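PDB 1YVU: hypothetical protein aq_1447 from Aquifex aeolicus, which uses short single-stranded DNA guides to bind complementary target strands and cleaves the target RNA, with divalent metal ions as cofactor. Local coordinates for residues R133-I138 / F161-F166; E167-L172 / L255-T260; V499-S504 / A517-F522; K562-V567 / Y589-E594. One frame throughout, in Å; residues are numbered along the deposited sequence.

How the interactions relate
Followed from the N terminus, the four contacts are met in series; none nests in or crosses another. Interaction 1 closes the hairpin of strands 134-147 and 153-165 in linker L1. The chain runs straight on into helix 169-175, and interaction 2 closes an 82-residue excursion through the PAZ domain; the two contacts touch, Ile163 O to Leu259 N at 3.0 Å. Across the chain's centre, in the PIWI domain, interaction 3 pairs strands 497-505 and 515-522 beside the calcium ion, and interaction 4 closes a strand-helix-strand unit. These two share a sheet, Val499 N lying 2.7 Å from Val567 O. Centres of interactions 1 and 3 lie about 36 Å apart.

Interaction 1 of 4, residues R133-I138 / F161-F166; sequences RKIALI and FRIQPF
Backbone hydrogen bonds pair Ala136 with Gln164 in both directions: Ala136 N to Gln164 O and Gln164 N to Ala136 O, each 2.9 Å and close to straight. At the next hydrogen-bonded pair, two residues on, Arg162 N donates to Ile138 O, while the return bond from Ile138 N is bent and weak. At the other end Phe166 N reaches Lys134 O at 3.2 Å, extending the pairing one residue past the strand. The strand axes run at 157°, antiparallel with a twist. Among the charged groups, Arg162 turns its guanidinium away to a salt bridge with Glu140.

Apolar contacts divide between the two faces. On that of Ile135, Leu137 and Ile163, the CG2 methyls of Ile135 and Ile163 meet at 3.7 Å; both lie anti to their backbone N (CG1 torsions -50° and -45°), which turns them toward each other. On the opposite face, Ala136 CB meets Phe166 CE1 at 3.8 Å, and Ile138 CD1 lies across the end of Gln164.

Aromatic contacts close both ends. Lys134 lays its CD over one face of the Phe166 ring, and its NZ makes an off-centre cation-pi contact 5.0 Å from the ring centroid. The Phe161 ring presents its edge to Leu137 O, CD2 at 3.2 Å. The alternating hydrogen-bonded and non-hydrogen-bonded pairs are those of an antiparallel beta hairpin, here the one that forms much of linker L1 between the N-terminal and PAZ domains.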
loop_
_atom_site.group_PDB
_atom_site.type_symbol
_atom_site.label_atom_id
_atom_site.label_comp_id
_atom_site.label_asym_id
_atom_site.label_seq_id
_atom_site.Cartn_x
_atom_site.Cartn_y
_atom_site.Cartn_z
ATOM N N ARG A 133 29.672 -1.561 -0.032
ATOM C CA ARG A 133 28.458 -1.638 -0.881
ATOM C C ARG A 133 28.166 -0.319 -1.650
ATOM O O ARG A 133 28.446 0.765 -1.150
ATOM C CB ARG A 133 27.266 -2.032 0.009
ATOM C CG ARG A 133 25.968 -2.475 -0.668
ATOM C CD ARG A 133 25.072 -3.143 0.382
ATOM N NE ARG A 133 23.667 -3.267 -0.011
ATOM C CZ ARG A 133 22.652 -3.420 0.842
ATOM N NH1 ARG A 133 22.867 -3.473 2.147
ATOM N NH2 ARG A 133 21.413 -3.510 0.386
ATOM N N LYS A 134 27.575 -0.428 -2.845
ATOM C CA LYS A 134 27.239 0.721 -3.728
ATOM C C LYS A 134 25.780 0.595 -4.284
ATOM O O LYS A 134 25.417 -0.408 -4.909
ATOM C CB LYS A 134 28.271 0.779 -4.879
ATOM C CG LYS A 134 28.522 2.140 -5.537
ATOM C CD LYS A 134 29.589 2.034 -6.664
ATOM C CE LYS A 134 29.766 3.352 -7.471
ATOM N NZ LYS A 134 30.679 3.244 -8.670
ATOM N N ILE A 135 24.955 1.616 -4.027
ATOM C CA ILE A 135 23.529 1.662 -4.435
ATOM C C ILE A 135 23.193 2.787 -5.469
ATOM O O ILE A 135 23.907 3.796 -5.562
ATOM C CB ILE A 135 22.596 1.859 -3.165
ATOM C CG1 ILE A 135 22.929 0.857 -2.060
ATOM C CG2 ILE A 135 21.133 1.648 -3.515
ATOM C CD1 ILE A 135 22.228 1.134 -0.744
ATOM N N ALA A 136 22.103 2.592 -6.230
ATOM C CA ALA A 136 21.593 3.543 -7.238
ATOM C C ALA A 136 20.088 3.743 -7.039
ATOM O O ALA A 136 19.370 2.813 -6.673
ATOM C CB ALA A 136 21.864 3.035 -8.647
ATOM N N LEU A 137 19.627 4.969 -7.263
ATOM C CA LEU A 137 18.213 5.337 -7.115
ATOM C C LEU A 137 17.598 5.418 -8.501
ATOM O O LEU A 137 17.409 6.501 -9.035
ATOM C CB LEU A 137 18.091 6.709 -6.434
ATOM C CG LEU A 137 18.779 6.946 -5.091
ATOM C CD1 LEU A 137 19.295 8.380 -5.009
ATOM C CD2 LEU A 137 17.838 6.613 -3.951
ATOM N N ILE A 138 17.274 4.269 -9.078
ATOM C CA ILE A 138 16.706 4.212 -10.423
ATOM C C ILE A 138 15.329 4.875 -10.558
ATOM O O ILE A 138 14.500 4.742 -9.679
ATOM C CB ILE A 138 16.746 2.747 -10.946
ATOM C CG1 ILE A 138 18.212 2.398 -11.224
ATOM C CG2 ILE A 138 15.877 2.554 -12.223
ATOM C CD1 ILE A 138 18.522 0.927 -11.223
ATOM N N PHE A 161 11.446 6.838 -7.349
ATOM C CA PHE A 161 12.823 6.315 -7.373
ATOM C C PHE A 161 12.950 4.947 -6.752
ATOM O O PHE A 161 12.751 4.768 -5.557
ATOM C CB PHE A 161 13.820 7.269 -6.709
ATOM C CG PHE A 161 14.066 8.525 -7.486
ATOM C CD1 PHE A 161 13.332 9.691 -7.203
ATOM C CD2 PHE A 161 14.988 8.543 -8.551
ATOM C CE1 PHE A 161 13.502 10.860 -7.980
ATOM C CE2 PHE A 161 15.167 9.711 -9.336
ATOM C CZ PHE A 161 14.418 10.872 -9.049
ATOM N N ARG A 162 13.302 3.989 -7.594
ATOM C CA ARG A 162 13.471 2.597 -7.216
ATOM C C ARG A 162 14.882 2.440 -6.680
ATOM O O ARG A 162 15.847 2.738 -7.383
ATOM C CB ARG A 162 13.246 1.702 -8.455
ATOM C CG ARG A 162 13.102 0.229 -8.171
ATOM C CD ARG A 162 11.855 -0.060 -7.371
ATOM N NE ARG A 162 10.668 -0.312 -8.190
ATOM C CZ ARG A 162 9.429 -0.449 -7.706
ATOM N NH1 ARG A 162 9.188 -0.349 -6.396
ATOM N NH2 ARG A 162 8.430 -0.742 -8.537
ATOM N N ILE A 163 14.989 2.033 -5.415
ATOM C CA ILE A 163 16.295 1.851 -4.767
ATOM C C ILE A 163 16.803 0.463 -5.123
ATOM O O ILE A 163 16.178 -0.540 -4.799
ATOM C CB ILE A 163 16.221 2.036 -3.212
ATOM C CG1 ILE A 163 15.385 3.279 -2.842
ATOM C CG2 ILE A 163 17.627 2.219 -2.642
ATOM C CD1 ILE A 163 15.012 3.391 -1.358
ATOM N N GLN A 164 17.923 0.416 -5.832
ATOM C CA GLN A 164 18.488 -0.842 -6.288
ATOM C C GLN A 164 20.004 -0.878 -6.189
ATOM O O GLN A 164 20.632 0.152 -6.381
ATOM C CB GLN A 164 18.091 -1.069 -7.757
ATOM C CG GLN A 164 16.729 -1.727 -7.964
ATOM C CD GLN A 164 16.360 -1.889 -9.411
ATOM O OE1 GLN A 164 17.208 -1.908 -10.295
ATOM N NE2 GLN A 164 15.078 -2.018 -9.661
ATOM N N PRO A 165 20.605 -2.046 -5.839
ATOM C CA PRO A 165 22.068 -2.196 -5.733
ATOM C C PRO A 165 22.683 -2.410 -7.120
ATOM O O PRO A 165 22.007 -2.879 -8.039
ATOM C CB PRO A 165 22.235 -3.468 -4.891
ATOM C CG PRO A 165 20.962 -3.582 -4.158
ATOM C CD PRO A 165 19.964 -3.215 -5.206
ATOM N N PHE A 166 23.967 -2.086 -7.250
ATOM C CA PHE A 166 24.693 -2.234 -8.510
ATOM C C PHE A 166 24.831 -3.707 -8.857
ATOM O O PHE A 166 24.715 -4.108 -10.025
ATOM C CB PHE A 166 26.083 -1.591 -8.383
ATOM C CG PHE A 166 26.117 -0.130 -8.762
ATOM C CD1 PHE A 166 25.537 0.848 -7.927
ATOM C CD2 PHE A 166 26.713 0.280 -9.978
ATOM C CE1 PHE A 166 25.545 2.230 -8.297
ATOM C CE2 PHE A 166 26.734 1.659 -10.372
ATOM C CZ PHE A 166 26.144 2.635 -9.522
#

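Interaction 2 of 4, residues E167-L172 / L255-T260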
loop_
_atom_site.group_PDB
_atom_site.type_symbol
_atom_site.label_atom_id
_atom_site.label_comp_id
_atom_site.label_asym_id
_atom_site.label_seq_id
_atom_site.Cartn_x
_atom_site.Cartn_y
_atom_site.Cartn_z
ATOM N N GLU A 167 24.967 -4.501 -7.797
ATOM C CA GLU A 167 25.137 -5.940 -7.882
ATOM C C GLU A 167 23.840 -6.611 -8.236
ATOM O O GLU A 167 22.765 -6.205 -7.804
ATOM C CB GLU A 167 25.633 -6.512 -6.553
ATOM C CG GLU A 167 26.796 -5.762 -5.880
ATOM C CD GLU A 167 26.368 -5.086 -4.589
ATOM O OE1 GLU A 167 26.021 -5.809 -3.632
ATOM O OE2 GLU A 167 26.370 -3.839 -4.529
ATOM N N THR A 168 23.980 -7.660 -9.022
ATOM C CA THR A 168 22.889 -8.492 -9.494
ATOM C C THR A 168 22.504 -9.424 -8.333
ATOM O O THR A 168 23.169 -9.421 -7.293
ATOM C CB THR A 168 23.427 -9.290 -10.703
ATOM O OG1 THR A 168 23.750 -8.376 -11.753
ATOM C CG2 THR A 168 22.467 -10.270 -11.213
ATOM N N LEU A 169 21.410 -10.167 -8.485
ATOM C CA LEU A 169 21.000 -11.125 -7.464
ATOM C C LEU A 169 21.943 -12.332 -7.559
ATOM O O LEU A 169 22.196 -12.969 -6.560
ATOM C CB LEU A 169 19.528 -11.541 -7.619
ATOM C CG LEU A 169 18.846 -12.321 -6.470
ATOM C CD1 LEU A 169 18.788 -11.478 -5.238
ATOM C CD2 LEU A 169 17.449 -12.753 -6.809
ATOM N N GLN A 170 22.526 -12.565 -8.743
ATOM C CA GLN A 170 23.506 -13.645 -8.972
ATOM C C GLN A 170 24.856 -13.289 -8.312
ATOM O O GLN A 170 25.398 -14.089 -7.550
ATOM C CB GLN A 170 23.700 -13.895 -10.480
ATOM C CG GLN A 170 24.510 -15.137 -10.876
ATOM C CD GLN A 170 24.023 -16.422 -10.236
ATOM O OE1 GLN A 170 22.888 -16.864 -10.450
ATOM N NE2 GLN A 170 24.890 -17.039 -9.446
ATOM N N THR A 171 25.347 -12.068 -8.553
ATOM C CA THR A 171 26.596 -11.565 -7.976
ATOM C C THR A 171 26.474 -11.621 -6.441
ATOM O O THR A 171 27.432 -11.943 -5.746
ATOM C CB THR A 171 26.853 -10.096 -8.414
ATOM O OG1 THR A 171 26.765 -9.982 -9.850
ATOM C CG2 THR A 171 28.218 -9.612 -7.926
ATOM N N LEU A 172 25.254 -11.385 -5.956
ATOM C CA LEU A 172 24.922 -11.400 -4.525
ATOM C C LEU A 172 24.797 -12.783 -3.913
ATOM O O LEU A 172 25.282 -12.997 -2.807
ATOM C CB LEU A 172 23.625 -10.629 -4.249
ATOM C CG LEU A 172 23.720 -9.130 -3.974
ATOM C CD1 LEU A 172 22.361 -8.499 -4.146
ATOM C CD2 LEU A 172 24.257 -8.875 -2.585
ATOM N N LEU A 255 18.020 -10.323 -12.191
ATOM C CA LEU A 255 17.289 -9.806 -11.039
ATOM C C LEU A 255 18.117 -8.883 -10.183
ATOM O O LEU A 255 19.247 -9.194 -9.815
ATOM C CB LEU A 255 16.733 -10.935 -10.178
ATOM C CG LEU A 255 15.629 -11.762 -10.810
ATOM C CD1 LEU A 255 15.421 -13.043 -10.049
ATOM C CD2 LEU A 255 14.373 -10.952 -10.853
ATOM N N LYS A 256 17.548 -7.715 -9.923
ATOM C CA LYS A 256 18.163 -6.715 -9.082
ATOM C C LYS A 256 17.209 -6.524 -7.903
ATOM O O LYS A 256 15.999 -6.525 -8.101
ATOM C CB LYS A 256 18.351 -5.406 -9.861
ATOM C CG LYS A 256 19.776 -5.170 -10.422
ATOM C CD LYS A 256 19.881 -3.742 -11.022
ATOM C CE LYS A 256 21.318 -3.255 -11.295
ATOM N NZ LYS A 256 21.402 -1.742 -11.359
ATOM N N PRO A 257 17.728 -6.521 -6.656
ATOM C CA PRO A 257 16.913 -6.331 -5.446
ATOM C C PRO A 257 16.355 -4.944 -5.330
ATOM O O PRO A 257 16.925 -3.997 -5.850
ATOM C CB PRO A 257 17.898 -6.587 -4.319
ATOM C CG PRO A 257 18.768 -7.632 -4.911
ATOM C CD PRO A 257 19.035 -7.097 -6.287
ATOM N N VAL A 258 15.213 -4.847 -4.666
ATOM C CA VAL A 258 14.530 -3.574 -4.441
ATOM C C VAL A 258 14.583 -3.302 -2.912
ATOM O O VAL A 258 14.129 -4.137 -2.113
ATOM C CB VAL A 258 13.083 -3.644 -5.023
ATOM C CG1 VAL A 258 12.278 -2.435 -4.626
ATOM C CG2 VAL A 258 13.130 -3.725 -6.549
ATOM N N LEU A 259 15.171 -2.159 -2.529
ATOM C CA LEU A 259 15.365 -1.784 -1.118
ATOM C C LEU A 259 14.481 -0.669 -0.576
ATOM O O LEU A 259 14.116 0.241 -1.323
ATOM C CB LEU A 259 16.819 -1.363 -0.895
ATOM C CG LEU A 259 17.960 -2.152 -1.550
ATOM C CD1 LEU A 259 19.274 -1.408 -1.347
ATOM C CD2 LEU A 259 18.024 -3.581 -0.990
ATOM N N THR A 260 14.180 -0.753 0.733
ATOM C CA THR A 260 13.374 0.232 1.519
ATOM C C THR A 260 14.129 0.473 2.851
ATOM O O THR A 260 15.177 -0.146 3.064
ATOM C CB THR A 260 11.886 -0.262 1.819
ATOM O OG1 THR A 260 11.254 -0.660 0.598
ATOM C CG2 THR A 260 11.012 0.866 2.447
#
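Leu169 lies alongside Leu255, the two side chains pointing the same way, with Leu169 CD2 3.8 Å from Leu255 CD1. Its CG is anti to the backbone N (chi1 -168°) and the second torsion of 64° splits the methyls between two partners: CD2 goes to Leu255, while the other methyl crosses to the proline ring, Leu169 CD1 lying 3.9 Å from Pro257 CG. The same proline carbon is met from another direction by Leu172, whose CD1 reaches Pro257 CG at 3.8 Å. One ring carbon thus receives methyls from two helix residues three positions apart.

The polar link is a backbone bond from Leu169 N to Leu255 O, 2.7 Å long; the angle at its hydrogen is 137°, so it is bent. Thr168 occupies the N-cap position of helix 169-175, though its side chain makes no capping bond, and its CG2 packs 3.7 Å from the same Leu255 O. Since Leu169 N belongs to the first turn, strand 255-257, an outermost strand of the five-stranded antiparallel sheet, supplies an acceptor to the helix start. Both segments fall in the PAZ domain, and the contact joins helix 169-175 to strand 255-257. Val185 and Val242 add to the apolar cluster around Leu169 and Leu255. Glu167 turns from the contact to a salt bridge with Arg175, and Lys256 CG passes 4.1 Å from Glu167 O.

Interaction 3 of 4, residues V499-S504 / A517-F522. With CA (calcium ion), chain B.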
loop_
_atom_site.group_PDB
_atom_site.type_symbol
_atom_site.label_atom_id
_atom_site.label_comp_id
_atom_site.label_asym_id
_atom_site.label_seq_id
_atom_site.Cartn_x
_atom_site.Cartn_y
_atom_site.Cartn_z
ATOM N N VAL A 499 -17.111 -1.093 9.490
ATOM C CA VAL A 499 -16.254 -2.249 9.602
ATOM C C VAL A 499 -15.064 -2.137 8.662
ATOM O O VAL A 499 -15.224 -1.853 7.486
ATOM C CB VAL A 499 -17.053 -3.600 9.528
ATOM C CG1 VAL A 499 -18.529 -3.343 9.621
ATOM C CG2 VAL A 499 -16.760 -4.398 8.308
ATOM N N GLY A 500 -13.862 -2.279 9.211
ATOM C CA GLY A 500 -12.674 -2.201 8.379
ATOM C C GLY A 500 -11.973 -3.537 8.291
ATOM O O GLY A 500 -11.743 -4.157 9.331
ATOM N N ILE A 501 -11.691 -3.991 7.066
ATOM C CA ILE A 501 -11.029 -5.280 6.859
ATOM C C ILE A 501 -9.778 -5.244 5.957
ATOM O O ILE A 501 -9.608 -4.312 5.169
ATOM C CB ILE A 501 -12.015 -6.359 6.185
ATOM C CG1 ILE A 501 -13.446 -6.265 6.745
ATOM C CG2 ILE A 501 -11.490 -7.819 6.394
ATOM C CD1 ILE A 501 -14.392 -7.419 6.395
ATOM N N ASP A 502 -8.850 -6.169 6.235
ATOM C CA ASP A 502 -7.687 -6.460 5.392
ATOM C C ASP A 502 -7.596 -7.949 5.593
ATOM O O ASP A 502 -7.902 -8.487 6.670
ATOM C CB ASP A 502 -6.319 -5.856 5.757
ATOM C CG ASP A 502 -5.227 -6.096 4.609
ATOM O OD1 ASP A 502 -4.749 -7.233 4.399
ATOM O OD2 ASP A 502 -4.853 -5.157 3.868
ATOM N N ILE A 503 -7.312 -8.614 4.483
ATOM C CA ILE A 503 -7.133 -10.041 4.429
ATOM C C ILE A 503 -5.826 -10.144 3.662
ATOM O O ILE A 503 -5.666 -9.516 2.602
ATOM C CB ILE A 503 -8.289 -10.729 3.669
ATOM C CG1 ILE A 503 -9.622 -10.508 4.413
ATOM C CG2 ILE A 503 -7.980 -12.216 3.512
ATOM C CD1 ILE A 503 -10.894 -11.118 3.789
ATOM N N SER A 504 -4.851 -10.797 4.291
ATOM C CA SER A 504 -3.534 -11.011 3.694
ATOM C C SER A 504 -3.259 -12.500 3.683
ATOM O O SER A 504 -3.376 -13.180 4.699
ATOM C CB SER A 504 -2.433 -10.234 4.426
ATOM O OG SER A 504 -2.524 -8.845 4.117
ATOM N N ALA A 517 -7.274 -12.707 8.655
ATOM C CA ALA A 517 -8.270 -11.639 8.476
ATOM C C ALA A 517 -8.343 -10.787 9.720
ATOM O O ALA A 517 -8.478 -11.318 10.833
ATOM C CB ALA A 517 -9.662 -12.214 8.201
ATOM N N PHE A 518 -8.256 -9.471 9.539
ATOM C CA PHE A 518 -8.383 -8.564 10.669
ATOM C C PHE A 518 -9.503 -7.529 10.490
ATOM O O PHE A 518 -9.337 -6.503 9.809
ATOM C CB PHE A 518 -7.049 -7.898 11.022
ATOM C CG PHE A 518 -7.079 -7.081 12.313
ATOM C CD1 PHE A 518 -7.714 -7.576 13.478
ATOM C CD2 PHE A 518 -6.469 -5.812 12.367
ATOM C CE1 PHE A 518 -7.751 -6.845 14.667
ATOM C CE2 PHE A 518 -6.496 -5.062 13.567
ATOM C CZ PHE A 518 -7.150 -5.600 14.721
ATOM N N THR A 519 -10.586 -7.769 11.228
ATOM C CA THR A 519 -11.790 -6.929 11.223
ATOM C C THR A 519 -11.871 -6.027 12.455
ATOM O O THR A 519 -11.451 -6.407 13.566
ATOM C CB THR A 519 -13.061 -7.810 11.062
ATOM O OG1 THR A 519 -12.930 -8.579 9.853
ATOM C CG2 THR A 519 -14.344 -6.974 10.981
ATOM N N LYS A 520 -12.340 -4.802 12.207
ATOM C CA LYS A 520 -12.504 -3.766 13.220
ATOM C C LYS A 520 -13.885 -3.147 13.061
ATOM O O LYS A 520 -14.175 -2.459 12.078
ATOM C CB LYS A 520 -11.443 -2.689 13.028
ATOM C CG LYS A 520 -10.308 -2.744 13.976
ATOM C CD LYS A 520 -9.324 -1.642 13.691
ATOM C CE LYS A 520 -8.351 -2.018 12.578
ATOM N NZ LYS A 520 -6.897 -1.696 12.910
ATOM N N ILE A 521 -14.751 -3.447 14.013
ATOM C CA ILE A 521 -16.113 -2.916 14.008
ATOM C C ILE A 521 -16.194 -1.673 14.904
ATOM O O ILE A 521 -15.806 -1.728 16.084
ATOM C CB ILE A 521 -17.126 -3.991 14.481
ATOM C CG1 ILE A 521 -16.959 -5.234 13.614
ATOM C CG2 ILE A 521 -18.550 -3.468 14.354
ATOM C CD1 ILE A 521 -17.476 -6.433 14.202
ATOM N N PHE A 522 -16.708 -0.580 14.321
ATOM C CA PHE A 522 -16.871 0.711 15.004
ATOM C C PHE A 522 -18.327 1.200 15.170
ATOM O O PHE A 522 -19.257 0.661 14.554
ATOM C CB PHE A 522 -16.045 1.791 14.300
ATOM C CG PHE A 522 -14.561 1.693 14.549
ATOM C CD1 PHE A 522 -13.734 0.870 13.741
ATOM C CD2 PHE A 522 -13.967 2.465 15.572
ATOM C CE1 PHE A 522 -12.321 0.824 13.951
ATOM C CE2 PHE A 522 -12.553 2.441 15.810
ATOM C CZ PHE A 522 -11.720 1.609 14.983
HETATM CA CA CA B . -3.428 -6.638 1.864
#
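This antiparallel hairpin belongs to the RNase H fold of the PIWI domain, and at the break in its first strand sits Asp502, which with Asp571 and Asp683 probably forms the active site, as in related argonautes. The strands run at 165° to each other. Gly500 and Lys520 form a hydrogen-bonded pair, with Gly500 N to Lys520 O at 2.9 Å and Lys520 N to Gly500 O at 3.0 Å. Beyond it, Phe518 N donates to Asp502 O in a nearly straight bond, so the backbone of the metal-binding residue is tied to the second strand.

Side chains overlap modestly: Ile501 and Thr519 lie side by side, pointing the same way, with Ile501 CG2 3.8 Å from Thr519 OG1, and helix 542-557 packs on both through Val551. Ile503 CG1 rests 4.2 Å from Ala517 CB. Lys520 bends away from the contact, its NZ bonded to His680 O; it also makes a cation-pi contact with Trp705.

The carboxylate of Asp502 stands anti to its backbone N (chi1 -171°) and binds the calcium ion through OD2 at 2.9 Å, together with Asp683. An alanine at Asp502 would remove this ligand, which would probably leave the metal weakly held and the Ser504 hydroxyl without this acceptor. That hydroxyl, also bonded to Thr686, donates from Ser504 OG to Asp502 OD1 at 2.8 Å, on the syn side and 25° out of the carboxylate plane.

Interaction 4 of 4, residues K562-V567 / Y589-E594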
loop_
_atom_site.group_PDB
_atom_site.type_symbol
_atom_site.label_atom_id
_atom_site.label_comp_id
_atom_site.label_asym_id
_atom_site.label_seq_id
_atom_site.Cartn_x
_atom_site.Cartn_y
_atom_site.Cartn_z
ATOM N N LYS A 562 -31.862 -6.378 11.585
ATOM C CA LYS A 562 -32.120 -6.415 10.140
ATOM C C LYS A 562 -32.454 -5.001 9.641
ATOM O O LYS A 562 -33.333 -4.348 10.194
ATOM C CB LYS A 562 -33.293 -7.401 9.906
ATOM C CG LYS A 562 -33.779 -7.697 8.472
ATOM C CD LYS A 562 -34.927 -8.737 8.535
ATOM C CE LYS A 562 -35.605 -9.015 7.185
ATOM N NZ LYS A 562 -36.463 -10.244 7.191
ATOM N N GLY A 563 -31.660 -4.497 8.694
ATOM C CA GLY A 563 -31.893 -3.173 8.132
ATOM C C GLY A 563 -31.027 -2.055 8.676
ATOM O O GLY A 563 -31.380 -0.862 8.594
ATOM N N SER A 564 -29.903 -2.447 9.264
ATOM C CA SER A 564 -28.959 -1.489 9.809
ATOM C C SER A 564 -27.907 -1.207 8.716
ATOM O O SER A 564 -27.546 -2.114 7.949
ATOM C CB SER A 564 -28.375 -2.012 11.132
ATOM O OG SER A 564 -27.814 -3.286 10.986
ATOM N N LYS A 565 -27.511 0.067 8.586
ATOM C CA LYS A 565 -26.546 0.508 7.564
ATOM C C LYS A 565 -25.125 0.188 7.946
ATOM O O LYS A 565 -24.671 0.541 9.036
ATOM C CB LYS A 565 -26.690 2.001 7.278
ATOM C CG LYS A 565 -25.756 2.553 6.229
ATOM C CD LYS A 565 -26.146 2.182 4.821
ATOM C CE LYS A 565 -27.255 3.045 4.271
ATOM N NZ LYS A 565 -26.970 4.500 4.477
ATOM N N ILE A 566 -24.442 -0.534 7.060
ATOM C CA ILE A 566 -23.075 -0.930 7.318
ATOM C C ILE A 566 -22.052 -0.481 6.275
ATOM O O ILE A 566 -22.130 -0.821 5.098
ATOM C CB ILE A 566 -23.014 -2.444 7.636
ATOM C CG1 ILE A 566 -23.596 -2.676 9.043
ATOM C CG2 ILE A 566 -21.594 -2.947 7.636
ATOM C CD1 ILE A 566 -23.850 -4.097 9.457
ATOM N N VAL A 567 -21.097 0.313 6.743
ATOM C CA VAL A 567 -20.023 0.813 5.901
ATOM C C VAL A 567 -18.784 -0.041 6.107
ATOM O O VAL A 567 -18.311 -0.191 7.235
ATOM C CB VAL A 567 -19.699 2.275 6.203
ATOM C CG1 VAL A 567 -18.568 2.757 5.322
ATOM C CG2 VAL A 567 -20.926 3.131 5.964
ATOM N N TYR A 589 -28.462 -11.452 5.896
ATOM C CA TYR A 589 -28.708 -10.885 7.233
ATOM C C TYR A 589 -29.577 -9.644 7.192
ATOM O O TYR A 589 -29.861 -9.036 8.239
ATOM C CB TYR A 589 -27.405 -10.515 7.926
ATOM C CG TYR A 589 -26.550 -11.664 8.368
ATOM C CD1 TYR A 589 -25.737 -12.336 7.450
ATOM C CD2 TYR A 589 -26.501 -12.064 9.718
ATOM C CE1 TYR A 589 -24.879 -13.392 7.854
ATOM C CE2 TYR A 589 -25.637 -13.119 10.137
ATOM C CZ TYR A 589 -24.828 -13.774 9.192
ATOM O OH TYR A 589 -23.958 -14.782 9.544
ATOM N N GLY A 590 -29.918 -9.241 5.969
ATOM C CA GLY A 590 -30.761 -8.087 5.726
ATOM C C GLY A 590 -30.138 -6.763 6.102
ATOM O O GLY A 590 -30.805 -5.964 6.746
ATOM N N TYR A 591 -28.863 -6.555 5.757
ATOM C CA TYR A 591 -28.149 -5.287 6.046
ATOM C C TYR A 591 -28.027 -4.363 4.807
ATOM O O TYR A 591 -28.001 -4.851 3.666
ATOM C CB TYR A 591 -26.709 -5.544 6.580
ATOM C CG TYR A 591 -26.564 -6.265 7.909
ATOM C CD1 TYR A 591 -27.482 -6.053 8.968
ATOM C CD2 TYR A 591 -25.505 -7.189 8.108
ATOM C CE1 TYR A 591 -27.361 -6.760 10.201
ATOM C CE2 TYR A 591 -25.360 -7.915 9.345
ATOM C CZ TYR A 591 -26.300 -7.694 10.384
ATOM O OH TYR A 591 -26.230 -8.422 11.564
ATOM N N SER A 592 -27.974 -3.043 5.043
ATOM C CA SER A 592 -27.770 -2.061 3.965
ATOM C C SER A 592 -26.233 -1.814 3.906
ATOM O O SER A 592 -25.633 -1.178 4.783
ATOM C CB SER A 592 -28.576 -0.764 4.198
ATOM O OG SER A 592 -28.478 0.127 3.089
ATOM N N LEU A 593 -25.614 -2.429 2.899
ATOM C CA LEU A 593 -24.189 -2.367 2.671
ATOM C C LEU A 593 -23.651 -1.240 1.822
ATOM O O LEU A 593 -24.262 -0.834 0.827
ATOM C CB LEU A 593 -23.723 -3.660 2.047
ATOM C CG LEU A 593 -22.909 -4.619 2.914
ATOM C CD1 LEU A 593 -23.692 -5.134 4.100
ATOM C CD2 LEU A 593 -22.522 -5.775 2.035
ATOM N N GLU A 594 -22.484 -0.753 2.251
ATOM C CA GLU A 594 -21.699 0.291 1.598
ATOM C C GLU A 594 -20.282 -0.275 1.615
ATOM O O GLU A 594 -19.731 -0.563 2.690
ATOM C CB GLU A 594 -21.693 1.599 2.390
ATOM C CG GLU A 594 -23.032 2.195 2.773
ATOM C CD GLU A 594 -23.741 2.967 1.662
ATOM O OE1 GLU A 594 -23.077 3.703 0.886
ATOM O OE2 GLU A 594 -24.991 2.873 1.608
#
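Ile566 drives its CD1 over one face of the Tyr591 ring, 3.9 Å from the centroid and 17° off the normal, a CH-pi contact. The isoleucine's CG1 branch is anti to its carbonyl carbon (chi1 -73°) and the chain then extends, carrying the terminal methyl out to the ring. Tyr589 CB covers the opposite face, so the phenol lies between two aliphatic groups, while its OH bonds to Phe560 O. Ser564 OG comes obliquely to the same ring, 3.4 Å from Tyr591 CD1, and is bonded to Lys561 O.

On the other face of the sheet, Lys565 folds back on itself, bent at chi2, chi3 and chi4, and so brings its chain across Ser592 and Glu594: Lys565 CE is 3.4 Å from Ser592 OG, and NZ makes a long salt bridge of 3.8 Å to Glu594 OE2. Both carboxylate oxygens of Glu594 are held more firmly by backbone N-H groups, OE2 by Glu649 and OE1 by Leu650. With an alanine in place of Lys565, the Glu594 carboxylate would probably lose a compensating charge, and Ser592 the aliphatic chain that covers it.

Backbone bonds alternate between the strands: Ser564 O accepts from Ser592 N, Ile566 N gives a nearly straight bond to Ser592 O at 2.6 Å, and Ile566 O accepts from Glu594 N. Gly590, with positive phi, ends helix 576-589 in a Schellman motif just before the second strand. The parallel pairing, strand axes 19° apart, is that of a beta-alpha-beta unit in the RNase H-like PIWI domain.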